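Local structure of PmbA-related protein (1VL4) at residues 66-71 and 104-109; 30-35 and 166-171; 406-411 and 440-445. The protein is of uncertain function but belongs to a peptidase family, U62, generally assigned metallopeptidase activity, and has been proposed to modulate DNA gyrase. All blocks are in the same frame, centred on the assembly; numbering follows the deposited sequence.

Contact 1 of 3, residues 66-71 and 104-109; sequences KVLKDG and EYFFEG
E104 N donates to G71 O over 2.9 Å. It is the one hydrogen bond joining 66-71 to 104-109. G71 follows D70 in the short turn of the beta-hairpin 51-69/72-78, and its positive phi suits a glycine. The bond is moderately bent, 151° at the hydrogen, and beside it G71 CA faces E104 O in a longer CH...O contact of 3.6 Å.

Most of the rest is apolar and gathers on the ring of F106. L68 carries its CG opposite the backbone N (chi1 176°), and with chi2 at 67° CD2 comes over the middle of that ring, 3.8 Å from the centroid and close to its normal: a CH-pi contact. L68 CB lies over the same face near CZ, while CD1 turns instead to E104 O at 3.6 Å. At the ring edge K66 O comes within 3.4 Å of F106 CZ, and K66 CD passes obliquely by CE1 at 3.9 Å. An alanine in place of F106 is likely to open a gap beneath L68 CD2 and strip the K66 methylenes of their aromatic neighbour.

In the sheet, K66 and L68 bond through their backbones to Q34 and E32 of strand 32-48, whose side chains F106 also touches. T73 of strand 72-78 packs on K66, L68 and E104, and helix 322-328 meets E104, Y105 and F107.

Contact 2 of 3, residues 30-35 and 166-171; sequences GVEVQI and TNTLGL
T168 OG1 gives its proton to E32 OE1 at 2.6 Å, using the carboxylate lone pair that points away from the other oxygen, and the same hydroxyl accepts V33 N at 3.2 Å. The hydroxyl sits between backbone N and carbonyl carbon (chi1 50°), where it takes the V33 N-H as the chain bends into the type I turn N167 to G170. T168 N in return donates to V33 O, and farther along I35 and T166 form an antiparallel hydrogen-bonded pair, with I35 N to T166 O at 2.8 Å.

Between these, Q34 and N167 lay their amides nearly coplanar, and N167 ND2 meets OE1 of Q34 on a lone pair at 3.1 Å, almost straight at 170°. The other end of that amide, N167 OD1, accepts L169 N and L171 N from opposite faces of its plane; the first closes an Asx turn. T166 OG1 also reaches L171 O, at 2.6 Å.

Outside this polar core, V33 CG1 packs against T168 CG2 at 3.6 Å, and L169 CD1 lies by the E32 side chain. F107 O takes a further hydrogen bond from N167 ND2, and K19 NZ bonds to T166 OG1.

The T168 hydroxyl thus carries on the strand pairing where the backbone turns away, while the N167 amide ties the Q34 side chain to the turn, and with both its ends bonded N167 has little freedom to flip.

Contact 3 of 3, residues 406-411 and 440-445; sequences ITISGN and EVLDVA
V444 CB stands 4.2 Å from T407 O, and from there the side chain forks toward two isoleucines of strand 406-411. CG1, opposite the backbone N (chi1 -177°), passes T407 O and comes to I406 CG2 at 4.2 Å; CG2 ends beside I408 CG2 at 4.3 Å. I408 and V444 face each other as an antiparallel non-hydrogen-bonded pair. The side chain of I408 also reaches L442, CD1 to CD2, at the edge of contact, and packs on I368, V371 and F385.

Toward the modelled end of the chain the backbones hold each other well: T407 N donates to A445 O at 3.0 Å, and A445 N to T407 O at 2.7 Å, both nearly straight. At S409 and D443 the pairing becomes loose. S409 N still donates to D443 O, but a water takes over the return link, accepting from D443 N and donating to S409 O at 2.9 Å. The axes of 406-411 and 441-444 run at 128° to each other, well short of antiparallel. On this other face S409 OG lies 3.6 Å from D443 CB.

Strand 437-444 is also paired with 233-239, and strand 406-411 with 384-395, so this contact joins neighbours inside the mixed sheet of the C-terminal domain. Its chemistry is divided: aliphatic branches fill the buried face, whereas T407, S409 and D443 put polar side chains on the more exposed one, and a water fills in for a direct bond between the backbones.

Overall arrangement
Contacts 1 and 2 sit together at one end of the long antiparallel sheet, their centres about 7 Å apart; contact 1 lies on strand 51-69 and contact 2 on its sheet neighbour 32-48, with K66 O probably bonded to Q34 N. Contact 2 is the buried one, rich in side-chain hydrogen bonds that finish a strand end. Contact 1 is partly buried and mostly aromatic and aliphatic, bringing the loop 104-109 onto the sheet. Contact 3, also partly buried, belongs to a different sheet, on the opposite side of the chain's centre and about 47 and 51 Å from the other two between centres. It relies on backbone pairing, branched aliphatics and one bridging water, without any ring.

Contact 1 of 3, residues 66-71 and 104-109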
# COMPACT_ATOMS: atom_id res chain seq x y z
N LYS A 66 22.35 0.70 12.23
CA LYS A 66 21.86 0.02 13.42
C LYS A 66 23.00 -0.22 14.42
O LYS A 66 24.04 -0.80 14.05
CB LYS A 66 21.22 -1.29 13.02
CG LYS A 66 20.56 -2.08 14.14
CD LYS A 66 19.89 -3.31 13.57
CE LYS A 66 18.44 -3.07 13.15
NZ LYS A 66 17.77 -4.34 12.71
N VAL A 67 22.80 0.22 15.65
CA VAL A 67 23.80 0.07 16.72
C VAL A 67 23.31 -0.96 17.74
O VAL A 67 22.12 -0.92 18.13
CB VAL A 67 24.07 1.38 17.41
CG1 VAL A 67 24.95 1.19 18.62
CG2 VAL A 67 24.70 2.38 16.42
N LEU A 68 24.22 -1.85 18.17
CA LEU A 68 23.91 -3.02 19.03
C LEU A 68 24.69 -2.86 20.32
O LEU A 68 25.89 -2.68 20.29
CB LEU A 68 24.26 -4.29 18.33
CG LEU A 68 24.11 -5.62 19.07
CD1 LEU A 68 22.66 -5.93 19.36
CD2 LEU A 68 24.73 -6.71 18.20
N LYS A 69 23.99 -2.80 21.44
CA LYS A 69 24.61 -2.73 22.76
C LYS A 69 23.84 -3.62 23.73
O LYS A 69 22.67 -3.40 23.96
CB LYS A 69 24.63 -1.32 23.29
CG LYS A 69 25.57 -1.10 24.48
CD LYS A 69 25.45 0.33 24.97
CE LYS A 69 26.37 0.68 26.14
NZ LYS A 69 25.98 2.01 26.70
N ASP A 70 24.51 -4.64 24.27
CA ASP A 70 23.96 -5.54 25.30
C ASP A 70 22.71 -6.18 24.77
O ASP A 70 21.71 -6.27 25.48
CB ASP A 70 23.64 -4.81 26.61
CG ASP A 70 24.88 -4.28 27.31
OD1 ASP A 70 25.93 -4.96 27.25
OD2 ASP A 70 24.80 -3.18 27.93
N GLY A 71 22.75 -6.56 23.50
CA GLY A 71 21.66 -7.24 22.86
C GLY A 71 20.47 -6.38 22.46
O GLY A 71 19.52 -6.91 21.94
N GLU A 104 19.10 -9.48 20.78
CA GLU A 104 19.49 -9.33 19.35
C GLU A 104 20.98 -9.58 19.12
O GLU A 104 21.83 -9.37 20.00
CB GLU A 104 19.18 -7.93 18.79
CG GLU A 104 17.70 -7.44 18.85
CD GLU A 104 16.85 -7.92 17.70
OE1 GLU A 104 17.38 -8.11 16.59
OE2 GLU A 104 15.64 -8.14 17.93
N TYR A 105 21.31 -9.96 17.89
CA TYR A 105 22.71 -9.95 17.49
C TYR A 105 22.95 -9.77 16.00
O TYR A 105 22.02 -9.81 15.17
CB TYR A 105 23.44 -11.19 18.04
CG TYR A 105 22.85 -12.46 17.59
CD1 TYR A 105 21.69 -12.95 18.18
CD2 TYR A 105 23.45 -13.20 16.56
CE1 TYR A 105 21.14 -14.13 17.75
CE2 TYR A 105 22.92 -14.38 16.13
CZ TYR A 105 21.76 -14.86 16.72
OH TYR A 105 21.24 -16.06 16.27
N PHE A 106 24.20 -9.45 15.69
CA PHE A 106 24.67 -9.31 14.32
C PHE A 106 25.42 -10.58 13.90
O PHE A 106 25.98 -11.29 14.74
CB PHE A 106 25.64 -8.15 14.19
CG PHE A 106 25.04 -6.77 14.41
CD1 PHE A 106 23.66 -6.53 14.29
CD2 PHE A 106 25.89 -5.69 14.69
CE1 PHE A 106 23.15 -5.20 14.46
CE2 PHE A 106 25.38 -4.38 14.87
CZ PHE A 106 23.99 -4.15 14.77
N PHE A 107 25.44 -10.78 12.60
CA PHE A 107 26.16 -11.84 11.95
C PHE A 107 27.61 -11.44 11.66
O PHE A 107 27.89 -10.33 11.19
CB PHE A 107 25.44 -12.23 10.65
CG PHE A 107 25.82 -13.59 10.13
CD1 PHE A 107 25.53 -14.72 10.87
CD2 PHE A 107 26.45 -13.74 8.92
CE1 PHE A 107 25.85 -15.99 10.38
CE2 PHE A 107 26.80 -15.02 8.44
CZ PHE A 107 26.48 -16.13 9.17
N GLU A 108 28.51 -12.35 11.96
CA GLU A 108 29.94 -12.13 11.77
C GLU A 108 30.41 -12.34 10.35
O GLU A 108 29.79 -13.04 9.57
CB GLU A 108 30.71 -13.11 12.68
CG GLU A 108 30.53 -12.83 14.14
CD GLU A 108 31.30 -13.79 15.00
OE1 GLU A 108 30.80 -14.93 15.18
OE2 GLU A 108 32.41 -13.42 15.47
N GLY A 109 31.55 -11.76 10.00
CA GLY A 109 32.17 -11.94 8.71
C GLY A 109 32.77 -13.33 8.58
O GLY A 109 32.79 -14.09 9.56

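Contact 2 of 3, residues 30-35 and 166-171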
# COMPACT_ATOMS: atom_id res chain seq x y z
N GLY A 30 31.78 1.58 22.71
CA GLY A 30 31.52 0.23 23.21
C GLY A 30 30.24 -0.40 22.66
O GLY A 30 29.55 -1.14 23.35
N VAL A 31 29.91 -0.10 21.41
CA VAL A 31 28.81 -0.76 20.71
C VAL A 31 29.26 -1.36 19.40
O VAL A 31 30.38 -1.08 18.93
CB VAL A 31 27.65 0.26 20.48
CG1 VAL A 31 27.23 0.89 21.80
CG2 VAL A 31 28.03 1.35 19.47
N GLU A 32 28.43 -2.22 18.80
CA GLU A 32 28.66 -2.67 17.46
C GLU A 32 27.78 -1.78 16.57
O GLU A 32 26.81 -1.20 17.05
CB GLU A 32 28.28 -4.14 17.23
CG GLU A 32 28.82 -5.10 18.28
CD GLU A 32 30.33 -5.22 18.25
OE1 GLU A 32 30.96 -4.76 17.27
OE2 GLU A 32 30.88 -5.76 19.22
N VAL A 33 28.17 -1.64 15.31
CA VAL A 33 27.32 -0.98 14.31
C VAL A 33 27.25 -1.81 13.04
O VAL A 33 28.20 -2.53 12.66
CB VAL A 33 27.76 0.50 14.04
CG1 VAL A 33 29.10 0.55 13.30
CG2 VAL A 33 26.71 1.24 13.29
N GLN A 34 26.07 -1.75 12.42
CA GLN A 34 25.79 -2.36 11.14
C GLN A 34 25.15 -1.34 10.22
O GLN A 34 24.26 -0.58 10.62
CB GLN A 34 24.91 -3.58 11.29
CG GLN A 34 24.54 -4.26 10.01
CD GLN A 34 23.91 -5.63 10.27
OE1 GLN A 34 24.60 -6.63 10.49
NE2 GLN A 34 22.59 -5.66 10.33
N ILE A 35 25.64 -1.32 8.98
CA ILE A 35 25.20 -0.39 7.97
C ILE A 35 24.70 -1.18 6.76
O ILE A 35 25.41 -2.04 6.22
CB ILE A 35 26.32 0.56 7.53
CG1 ILE A 35 27.00 1.20 8.72
CG2 ILE A 35 25.72 1.63 6.58
CD1 ILE A 35 28.35 1.77 8.37
N THR A 166 27.35 -4.22 5.97
CA THR A 166 28.64 -4.40 6.64
C THR A 166 28.49 -4.04 8.11
O THR A 166 27.63 -3.22 8.46
CB THR A 166 29.74 -3.59 5.91
OG1 THR A 166 31.02 -3.83 6.51
CG2 THR A 166 29.42 -2.09 5.92
N ASN A 167 29.29 -4.68 8.97
CA ASN A 167 29.27 -4.43 10.38
C ASN A 167 30.66 -4.58 11.03
O ASN A 167 31.61 -5.07 10.36
CB ASN A 167 28.20 -5.28 11.06
CG ASN A 167 28.52 -6.73 11.11
OD1 ASN A 167 29.66 -7.10 11.22
ND2 ASN A 167 27.47 -7.59 11.12
N THR A 168 30.75 -4.18 12.29
CA THR A 168 32.00 -4.17 13.06
C THR A 168 32.43 -5.60 13.50
O THR A 168 33.48 -5.79 14.10
CB THR A 168 31.87 -3.24 14.25
OG1 THR A 168 30.66 -3.55 14.97
CG2 THR A 168 31.79 -1.78 13.75
N LEU A 169 31.61 -6.61 13.19
CA LEU A 169 31.98 -8.02 13.38
C LEU A 169 32.60 -8.63 12.13
O LEU A 169 32.74 -9.87 11.99
CB LEU A 169 30.76 -8.85 13.83
CG LEU A 169 30.17 -8.52 15.18
CD1 LEU A 169 29.26 -7.27 15.08
CD2 LEU A 169 29.40 -9.78 15.65
N GLY A 170 32.99 -7.78 11.19
CA GLY A 170 33.65 -8.25 10.00
C GLY A 170 32.76 -8.56 8.83
O GLY A 170 33.27 -8.89 7.77
N LEU A 171 31.44 -8.45 8.97
CA LEU A 171 30.56 -8.65 7.82
C LEU A 171 30.84 -7.57 6.82
O LEU A 171 30.98 -6.36 7.15
CB LEU A 171 29.08 -8.55 8.20
CG LEU A 171 28.02 -8.91 7.16
CD1 LEU A 171 28.07 -10.40 6.86
CD2 LEU A 171 26.59 -8.48 7.63

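Contact 3 of 3, residues 406-411 and 440-445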
# COMPACT_ATOMS: atom_id res chain seq x y z
N ILE A 406 -17.32 -18.23 -10.64
CA ILE A 406 -17.08 -19.27 -9.65
C ILE A 406 -16.18 -18.81 -8.52
O ILE A 406 -15.33 -17.94 -8.68
CB ILE A 406 -16.54 -20.57 -10.27
CG1 ILE A 406 -15.33 -20.30 -11.16
CG2 ILE A 406 -17.67 -21.27 -11.03
CD1 ILE A 406 -14.45 -21.51 -11.33
N THR A 407 -16.44 -19.39 -7.36
CA THR A 407 -15.62 -19.23 -6.19
C THR A 407 -15.06 -20.60 -5.81
O THR A 407 -15.76 -21.62 -5.87
CB THR A 407 -16.46 -18.66 -5.02
OG1 THR A 407 -16.79 -17.29 -5.31
CG2 THR A 407 -15.70 -18.71 -3.69
N ILE A 408 -13.80 -20.62 -5.43
CA ILE A 408 -13.24 -21.79 -4.82
C ILE A 408 -12.95 -21.49 -3.38
O ILE A 408 -12.60 -20.35 -3.03
CB ILE A 408 -11.95 -22.28 -5.53
CG1 ILE A 408 -10.90 -21.17 -5.59
CG2 ILE A 408 -12.27 -22.81 -6.94
CD1 ILE A 408 -9.57 -21.68 -6.03
N SER A 409 -13.09 -22.53 -2.56
CA SER A 409 -12.79 -22.43 -1.15
C SER A 409 -12.21 -23.74 -0.62
O SER A 409 -12.40 -24.80 -1.18
CB SER A 409 -14.05 -22.07 -0.39
OG SER A 409 -14.93 -23.16 -0.44
N GLY A 410 -11.47 -23.62 0.47
CA GLY A 410 -10.93 -24.75 1.16
C GLY A 410 -9.93 -24.27 2.18
O GLY A 410 -9.96 -23.09 2.58
N ASN A 411 -9.10 -25.20 2.61
CA ASN A 411 -7.94 -24.92 3.43
C ASN A 411 -6.72 -25.29 2.62
O ASN A 411 -6.65 -26.40 2.10
CB ASN A 411 -7.95 -25.75 4.71
CG ASN A 411 -6.90 -25.30 5.71
OD1 ASN A 411 -5.69 -25.56 5.54
ND2 ASN A 411 -7.35 -24.64 6.76
N GLU A 440 -7.22 -33.57 -6.03
CA GLU A 440 -8.25 -34.61 -6.02
C GLU A 440 -9.69 -34.08 -6.07
O GLU A 440 -10.56 -34.58 -6.85
CB GLU A 440 -8.08 -35.46 -4.77
CG GLU A 440 -9.06 -36.65 -4.66
CD GLU A 440 -8.66 -37.88 -5.47
OE1 GLU A 440 -7.93 -37.74 -6.48
OE2 GLU A 440 -9.10 -38.99 -5.07
N VAL A 441 -9.97 -33.16 -5.16
CA VAL A 441 -11.26 -32.52 -5.14
C VAL A 441 -11.16 -31.19 -4.40
O VAL A 441 -10.42 -31.07 -3.44
CB VAL A 441 -12.37 -33.48 -4.56
CG1 VAL A 441 -12.14 -33.80 -3.09
CG2 VAL A 441 -13.74 -32.91 -4.73
N LEU A 442 -11.92 -30.20 -4.85
CA LEU A 442 -12.00 -28.92 -4.15
C LEU A 442 -13.44 -28.42 -4.17
O LEU A 442 -14.20 -28.76 -5.06
CB LEU A 442 -11.10 -27.93 -4.86
CG LEU A 442 -10.31 -26.91 -4.07
CD1 LEU A 442 -9.39 -27.55 -3.01
CD2 LEU A 442 -9.52 -26.07 -5.11
N ASP A 443 -13.79 -27.62 -3.17
CA ASP A 443 -15.11 -26.98 -3.12
C ASP A 443 -15.19 -25.83 -4.11
O ASP A 443 -14.41 -24.88 -4.02
CB ASP A 443 -15.43 -26.44 -1.71
CG ASP A 443 -15.60 -27.55 -0.69
OD1 ASP A 443 -14.81 -28.51 -0.69
OD2 ASP A 443 -16.55 -27.46 0.10
N VAL A 444 -16.14 -25.92 -5.02
CA VAL A 444 -16.41 -24.89 -6.01
C VAL A 444 -17.86 -24.38 -5.81
O VAL A 444 -18.80 -25.19 -5.64
CB VAL A 444 -16.25 -25.46 -7.43
CG1 VAL A 444 -16.46 -24.38 -8.50
CG2 VAL A 444 -14.87 -26.12 -7.60
N ALA A 445 -18.07 -23.06 -5.85
CA ALA A 445 -19.42 -22.49 -5.75
C ALA A 445 -19.81 -21.78 -7.03
O ALA A 445 -18.97 -21.06 -7.60
CB ALA A 445 -19.50 -21.55 -4.60
O HOH W 1 -12.16 -27.60 -0.50